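Local coordinates for protein quercetin 2,3-dioxygenase (Escherichia coli, PDB 1TQ5) that cleaves the flavonol quercetin with molecular oxygen in vitro, releasing carbon monoxide, as a metal-dependent bicupin of the pirin family whose physiological role is unknown, at residues R181-N195 and I213-D227. Sequence-based numbering, arbitrary orientation.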
loop_
_atom_site.group_PDB
_atom_site.type_symbol
_atom_site.label_atom_id
_atom_site.label_comp_id
_atom_site.label_asym_id
_atom_site.label_seq_id
_atom_site.Cartn_x
_atom_site.Cartn_y
_atom_site.Cartn_z
ATOM N N ARG A 181 2.691 18.468 5.005
ATOM C CA ARG A 181 2.715 17.038 4.736
ATOM C C ARG A 181 1.307 16.501 4.533
ATOM O O ARG A 181 0.340 17.034 5.076
ATOM C CB ARG A 181 3.429 16.291 5.871
ATOM C CG ARG A 181 4.911 16.656 5.983
ATOM C CD ARG A 181 5.655 15.793 6.991
ATOM N NE ARG A 181 5.721 14.386 6.598
ATOM C CZ ARG A 181 6.407 13.921 5.556
ATOM N NH1 ARG A 181 7.098 14.749 4.783
ATOM N NH2 ARG A 181 6.404 12.622 5.291
ATOM N N ARG A 182 1.200 15.442 3.740
ATOM C CA ARG A 182 -0.089 14.850 3.446
ATOM C C ARG A 182 -0.192 13.428 3.973
ATOM O O ARG A 182 0.818 12.763 4.198
ATOM C CB ARG A 182 -0.322 14.870 1.939
ATOM C CG ARG A 182 -0.210 16.260 1.337
ATOM C CD ARG A 182 -0.898 16.319 -0.002
ATOM N NE ARG A 182 -0.943 17.671 -0.537
ATOM C CZ ARG A 182 -1.624 18.008 -1.625
ATOM N NH1 ARG A 182 -2.314 17.086 -2.283
ATOM N NH2 ARG A 182 -1.617 19.263 -2.056
ATOM N N VAL A 183 -1.424 12.968 4.164
ATOM C CA VAL A 183 -1.658 11.631 4.681
ATOM C C VAL A 183 -2.731 10.863 3.928
ATOM O O VAL A 183 -3.789 11.402 3.602
ATOM C CB VAL A 183 -2.078 11.678 6.169
ATOM C CG1 VAL A 183 -2.499 10.295 6.642
ATOM C CG2 VAL A 183 -0.935 12.196 7.016
ATOM N N TRP A 184 -2.442 9.599 3.647
ATOM C CA TRP A 184 -3.414 8.749 2.996
ATOM C C TRP A 184 -3.667 7.586 3.925
ATOM O O TRP A 184 -2.733 6.951 4.426
ATOM C CB TRP A 184 -2.921 8.207 1.659
ATOM C CG TRP A 184 -3.959 7.359 0.977
ATOM C CD1 TRP A 184 -4.230 6.035 1.213
ATOM C CD2 TRP A 184 -4.882 7.777 -0.034
ATOM N NE1 TRP A 184 -5.258 5.607 0.410
ATOM C CE2 TRP A 184 -5.678 6.654 -0.366
ATOM C CE3 TRP A 184 -5.115 8.989 -0.695
ATOM C CZ2 TRP A 184 -6.688 6.709 -1.336
ATOM C CZ3 TRP A 184 -6.123 9.041 -1.660
ATOM C CH2 TRP A 184 -6.892 7.907 -1.970
ATOM N N ILE A 185 -4.936 7.331 4.187
ATOM C CA ILE A 185 -5.288 6.216 5.031
ATOM C C ILE A 185 -6.114 5.253 4.200
ATOM O O ILE A 185 -7.144 5.628 3.626
ATOM C CB ILE A 185 -6.098 6.661 6.253
ATOM C CG1 ILE A 185 -5.213 7.523 7.160
ATOM C CG2 ILE A 185 -6.633 5.431 6.989
ATOM C CD1 ILE A 185 -5.910 8.055 8.382
ATOM N N GLN A 186 -5.644 4.013 4.134
ATOM C CA GLN A 186 -6.321 2.960 3.396
ATOM C C GLN A 186 -6.836 1.968 4.434
ATOM O O GLN A 186 -6.050 1.409 5.208
ATOM C CB GLN A 186 -5.335 2.252 2.468
ATOM C CG GLN A 186 -5.972 1.221 1.529
ATOM C CD GLN A 186 -6.987 1.839 0.585
ATOM O OE1 GLN A 186 -6.919 3.033 0.269
ATOM N NE2 GLN A 186 -7.933 1.027 0.122
ATOM N N VAL A 187 -8.150 1.764 4.467
ATOM C CA VAL A 187 -8.723 0.826 5.417
ATOM C C VAL A 187 -8.618 -0.587 4.835
ATOM O O VAL A 187 -9.295 -0.923 3.860
ATOM C CB VAL A 187 -10.204 1.140 5.710
ATOM C CG1 VAL A 187 -10.724 0.201 6.807
ATOM C CG2 VAL A 187 -10.362 2.597 6.151
ATOM N N VAL A 188 -7.747 -1.405 5.417
ATOM C CA VAL A 188 -7.593 -2.775 4.955
ATOM C C VAL A 188 -8.861 -3.540 5.321
ATOM O O VAL A 188 -9.385 -4.326 4.526
ATOM C CB VAL A 188 -6.370 -3.442 5.606
ATOM C CG1 VAL A 188 -6.261 -4.896 5.157
ATOM C CG2 VAL A 188 -5.114 -2.672 5.237
ATOM N N LYS A 189 -9.368 -3.297 6.524
ATOM C CA LYS A 189 -10.590 -3.960 6.961
ATOM C C LYS A 189 -11.164 -3.301 8.205
ATOM O O LYS A 189 -10.437 -2.719 9.000
ATOM C CB LYS A 189 -10.328 -5.443 7.238
ATOM C CG LYS A 189 -9.437 -5.725 8.443
ATOM C CD LYS A 189 -9.389 -7.226 8.739
ATOM C CE LYS A 189 -10.786 -7.775 9.026
ATOM N NZ LYS A 189 -10.805 -9.250 9.236
ATOM N N GLY A 190 -12.479 -3.391 8.363
ATOM C CA GLY A 190 -13.117 -2.807 9.523
ATOM C C GLY A 190 -13.866 -1.530 9.210
ATOM O O GLY A 190 -14.061 -1.179 8.048
ATOM N N ASN A 191 -14.288 -0.837 10.258
ATOM C CA ASN A 191 -15.038 0.405 10.119
ATOM C C ASN A 191 -14.423 1.426 11.055
ATOM O O ASN A 191 -14.380 1.211 12.269
ATOM C CB ASN A 191 -16.505 0.184 10.500
ATOM C CG ASN A 191 -17.203 -0.811 9.594
ATOM O OD1 ASN A 191 -17.622 -0.475 8.485
ATOM N ND2 ASN A 191 -17.324 -2.049 10.060
ATOM N N VAL A 192 -13.943 2.531 10.497
ATOM C CA VAL A 192 -13.338 3.564 11.319
ATOM C C VAL A 192 -13.908 4.940 11.000
ATOM O O VAL A 192 -14.616 5.129 10.006
ATOM C CB VAL A 192 -11.799 3.608 11.136
ATOM C CG1 VAL A 192 -11.211 2.216 11.338
ATOM C CG2 VAL A 192 -11.439 4.149 9.751
ATOM N N THR A 193 -13.615 5.890 11.880
ATOM C CA THR A 193 -14.042 7.273 11.715
ATOM C C THR A 193 -12.750 8.059 11.844
ATOM O O THR A 193 -12.034 7.917 12.828
ATOM C CB THR A 193 -15.040 7.709 12.826
ATOM O OG1 THR A 193 -16.304 7.074 12.610
ATOM C CG2 THR A 193 -15.242 9.207 12.813
ATOM N N ILE A 194 -12.447 8.873 10.840
ATOM C CA ILE A 194 -11.218 9.656 10.835
ATOM C C ILE A 194 -11.507 11.139 10.597
ATOM O O ILE A 194 -11.985 11.532 9.528
ATOM C CB ILE A 194 -10.261 9.106 9.746
ATOM C CG1 ILE A 194 -9.894 7.656 10.088
ATOM C CG2 ILE A 194 -9.027 9.972 9.621
ATOM C CD1 ILE A 194 -9.151 6.916 8.996
ATOM N N ASN A 195 -11.216 11.961 11.601
ATOM C CA ASN A 195 -11.456 13.398 11.498
ATOM C C ASN A 195 -12.893 13.654 11.037
ATOM O O ASN A 195 -13.137 14.445 10.121
ATOM C CB ASN A 195 -10.461 14.035 10.519
ATOM C CG ASN A 195 -9.055 14.135 11.093
ATOM O OD1 ASN A 195 -8.507 13.157 11.601
ATOM N ND2 ASN A 195 -8.464 15.321 11.009
ATOM N N ILE A 213 -4.256 13.598 13.057
ATOM C CA ILE A 213 -5.184 12.618 12.512
ATOM C C ILE A 213 -5.795 11.884 13.698
ATOM O O ILE A 213 -5.080 11.239 14.468
ATOM C CB ILE A 213 -4.458 11.594 11.607
ATOM C CG1 ILE A 213 -3.830 12.306 10.404
ATOM C CG2 ILE A 213 -5.425 10.516 11.156
ATOM C CD1 ILE A 213 -4.819 12.986 9.489
ATOM N N SER A 214 -7.108 12.008 13.856
ATOM C CA SER A 214 -7.826 11.350 14.947
ATOM C C SER A 214 -8.547 10.154 14.366
ATOM O O SER A 214 -9.312 10.280 13.411
ATOM C CB SER A 214 -8.846 12.292 15.588
ATOM O OG SER A 214 -8.209 13.407 16.186
ATOM N N ILE A 215 -8.305 8.992 14.949
ATOM C CA ILE A 215 -8.917 7.780 14.462
ATOM C C ILE A 215 -9.693 7.063 15.562
ATOM O O ILE A 215 -9.197 6.884 16.674
ATOM C CB ILE A 215 -7.830 6.848 13.885
ATOM C CG1 ILE A 215 -8.464 5.645 13.193
ATOM C CG2 ILE A 215 -6.898 6.395 14.996
ATOM C CD1 ILE A 215 -7.433 4.758 12.490
ATOM N N HIS A 216 -10.925 6.684 15.246
ATOM C CA HIS A 216 -11.777 5.955 16.175
ATOM C C HIS A 216 -12.266 4.701 15.456
ATOM O O HIS A 216 -12.769 4.779 14.336
ATOM C CB HIS A 216 -12.970 6.818 16.608
ATOM C CG HIS A 216 -13.941 6.100 17.490
ATOM N ND1 HIS A 216 -14.893 5.232 16.996
ATOM C CD2 HIS A 216 -14.076 6.081 18.838
ATOM C CE1 HIS A 216 -15.573 4.710 18.002
ATOM N NE2 HIS A 216 -15.096 5.209 19.130
ATOM N N ALA A 217 -12.108 3.543 16.091
ATOM C CA ALA A 217 -12.537 2.286 15.480
ATOM C C ALA A 217 -13.947 1.893 15.914
ATOM O O ALA A 217 -14.202 1.664 17.097
ATOM C CB ALA A 217 -11.554 1.177 15.830
ATOM N N ASP A 218 -14.858 1.810 14.948
ATOM C CA ASP A 218 -16.243 1.450 15.228
ATOM C C ASP A 218 -16.372 -0.068 15.371
ATOM O O ASP A 218 -17.372 -0.580 15.880
ATOM C CB ASP A 218 -17.151 1.971 14.109
ATOM C CG ASP A 218 -16.926 3.450 13.819
ATOM O OD1 ASP A 218 -17.012 4.269 14.761
ATOM O OD2 ASP A 218 -16.663 3.796 12.646
ATOM N N SER A 219 -15.346 -0.772 14.905
ATOM C CA SER A 219 -15.263 -2.225 14.989
ATOM C C SER A 219 -13.775 -2.536 14.884
ATOM O O SER A 219 -12.994 -1.653 14.537
ATOM C CB SER A 219 -16.036 -2.887 13.841
ATOM O OG SER A 219 -15.558 -2.468 12.574
ATOM N N ASP A 220 -13.367 -3.761 15.206
ATOM C CA ASP A 220 -11.952 -4.108 15.104
ATOM C C ASP A 220 -11.544 -3.759 13.682
ATOM O O ASP A 220 -12.202 -4.166 12.729
ATOM C CB ASP A 220 -11.725 -5.602 15.349
ATOM C CG ASP A 220 -12.228 -6.055 16.704
ATOM O OD1 ASP A 220 -11.901 -5.392 17.712
ATOM O OD2 ASP A 220 -12.944 -7.080 16.761
ATOM N N SER A 221 -10.463 -3.009 13.533
ATOM C CA SER A 221 -10.038 -2.609 12.204
ATOM C C SER A 221 -8.533 -2.615 12.031
ATOM O O SER A 221 -7.777 -2.874 12.970
ATOM C CB SER A 221 -10.553 -1.196 11.908
ATOM O OG SER A 221 -11.943 -1.089 12.159
ATOM N N GLU A 222 -8.111 -2.328 10.805
ATOM C CA GLU A 222 -6.699 -2.223 10.474
ATOM C C GLU A 222 -6.599 -1.255 9.309
ATOM O O GLU A 222 -7.329 -1.380 8.326
ATOM C CB GLU A 222 -6.109 -3.574 10.072
ATOM C CG GLU A 222 -4.631 -3.486 9.694
ATOM C CD GLU A 222 -4.023 -4.837 9.367
ATOM O OE1 GLU A 222 -4.066 -5.733 10.241
ATOM O OE2 GLU A 222 -3.500 -5.004 8.240
ATOM N N VAL A 223 -5.722 -0.269 9.442
ATOM C CA VAL A 223 -5.520 0.708 8.387
ATOM C C VAL A 223 -4.043 0.884 8.127
ATOM O O VAL A 223 -3.203 0.604 8.988
ATOM C CB VAL A 223 -6.096 2.101 8.750
ATOM C CG1 VAL A 223 -7.594 2.008 8.985
ATOM C CG2 VAL A 223 -5.385 2.656 9.980
ATOM N N LEU A 224 -3.740 1.331 6.915
ATOM C CA LEU A 224 -2.379 1.613 6.508
ATOM C C LEU A 224 -2.348 3.132 6.496
ATOM O O LEU A 224 -3.205 3.768 5.874
ATOM C CB LEU A 224 -2.104 1.078 5.100
ATOM C CG LEU A 224 -2.213 -0.438 4.886
ATOM C CD1 LEU A 224 -1.882 -0.765 3.447
ATOM C CD2 LEU A 224 -1.254 -1.169 5.825
ATOM N N LEU A 225 -1.389 3.715 7.203
ATOM C CA LEU A 225 -1.293 5.160 7.249
ATOM C C LEU A 225 -0.018 5.606 6.564
ATOM O O LEU A 225 1.091 5.315 7.023
ATOM C CB LEU A 225 -1.331 5.665 8.696
ATOM C CG LEU A 225 -1.468 7.189 8.852
ATOM C CD1 LEU A 225 -2.233 7.519 10.128
ATOM C CD2 LEU A 225 -0.089 7.834 8.859
ATOM N N PHE A 226 -0.195 6.292 5.440
ATOM C CA PHE A 226 0.915 6.802 4.648
ATOM C C PHE A 226 1.182 8.250 5.028
ATOM O O PHE A 226 0.322 9.099 4.811
ATOM C CB PHE A 226 0.556 6.763 3.163
ATOM C CG PHE A 226 0.372 5.382 2.608
ATOM C CD1 PHE A 226 1.438 4.701 2.032
ATOM C CD2 PHE A 226 -0.882 4.778 2.618
ATOM C CE1 PHE A 226 1.254 3.439 1.467
ATOM C CE2 PHE A 226 -1.080 3.525 2.060
ATOM C CZ PHE A 226 -0.007 2.851 1.480
ATOM N N ASP A 227 2.352 8.531 5.603
ATOM C CA ASP A 227 2.737 9.905 5.963
ATOM C C ASP A 227 3.627 10.356 4.798
ATOM O O ASP A 227 4.791 9.954 4.697
ATOM C CB ASP A 227 3.542 9.923 7.268
ATOM C CG ASP A 227 3.689 11.329 7.851
ATOM O OD1 ASP A 227 4.127 12.244 7.120
ATOM O OD2 ASP A 227 3.367 11.518 9.046
HETATM O O HOH W 1 4.505 14.156 9.255
HETATM O O HOH W 2 -18.133 6.907 14.729
#
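Arg181 grips Asp227 side-on. Arg181 NE and NH2 both donate to the one oxygen Asp227 OD1, with NE 2.7 Å from OD1. The guanidinium and carboxylate planes lie 20° apart. The bend at chi3 (65°) turns the guanidinium edge to the acid. Water 1 donates to Asp227 OD2, and Arg181 NH2 also reaches Asp159 O. A leucine in place of Arg181 would probably leave the buried Asp227 carboxylate without its countercharge.

Strands 182-187 and 221-227 pair antiparallel. Trp184 and Phe226 point the same way, with Trp184 CD1 3.8 Å from Phe226 CD2 and the rings oblique. Trp184 NE1 donates in its ring plane to Gln186 OE1 at 3.1 Å, which ties down the indole.

Both segments bend from one sheet of the C-terminal cupin barrel into the other. A classic beta bulge marks the corner, where Val188 and Lys189 face Glu222. Val188 CG2 packs on Leu224 CG at 3.7 Å. At Gly190 a side chain would clash with Ser221 OG.

Inside the barrel, Ile185 CD1 meets Ile213 CG2 at 3.7 Å, a contact between the two sheets. Ile194 CG2 touches Ile213 CG2 too, at 4.0 Å.

Beyond the corner, Asn191 ND2 donates to Ser219 OG at 3.1 Å. Asn195 OD1 accepts from Ser214 N at 2.9 Å, while Asn195 ND2 reaches Ala212 O.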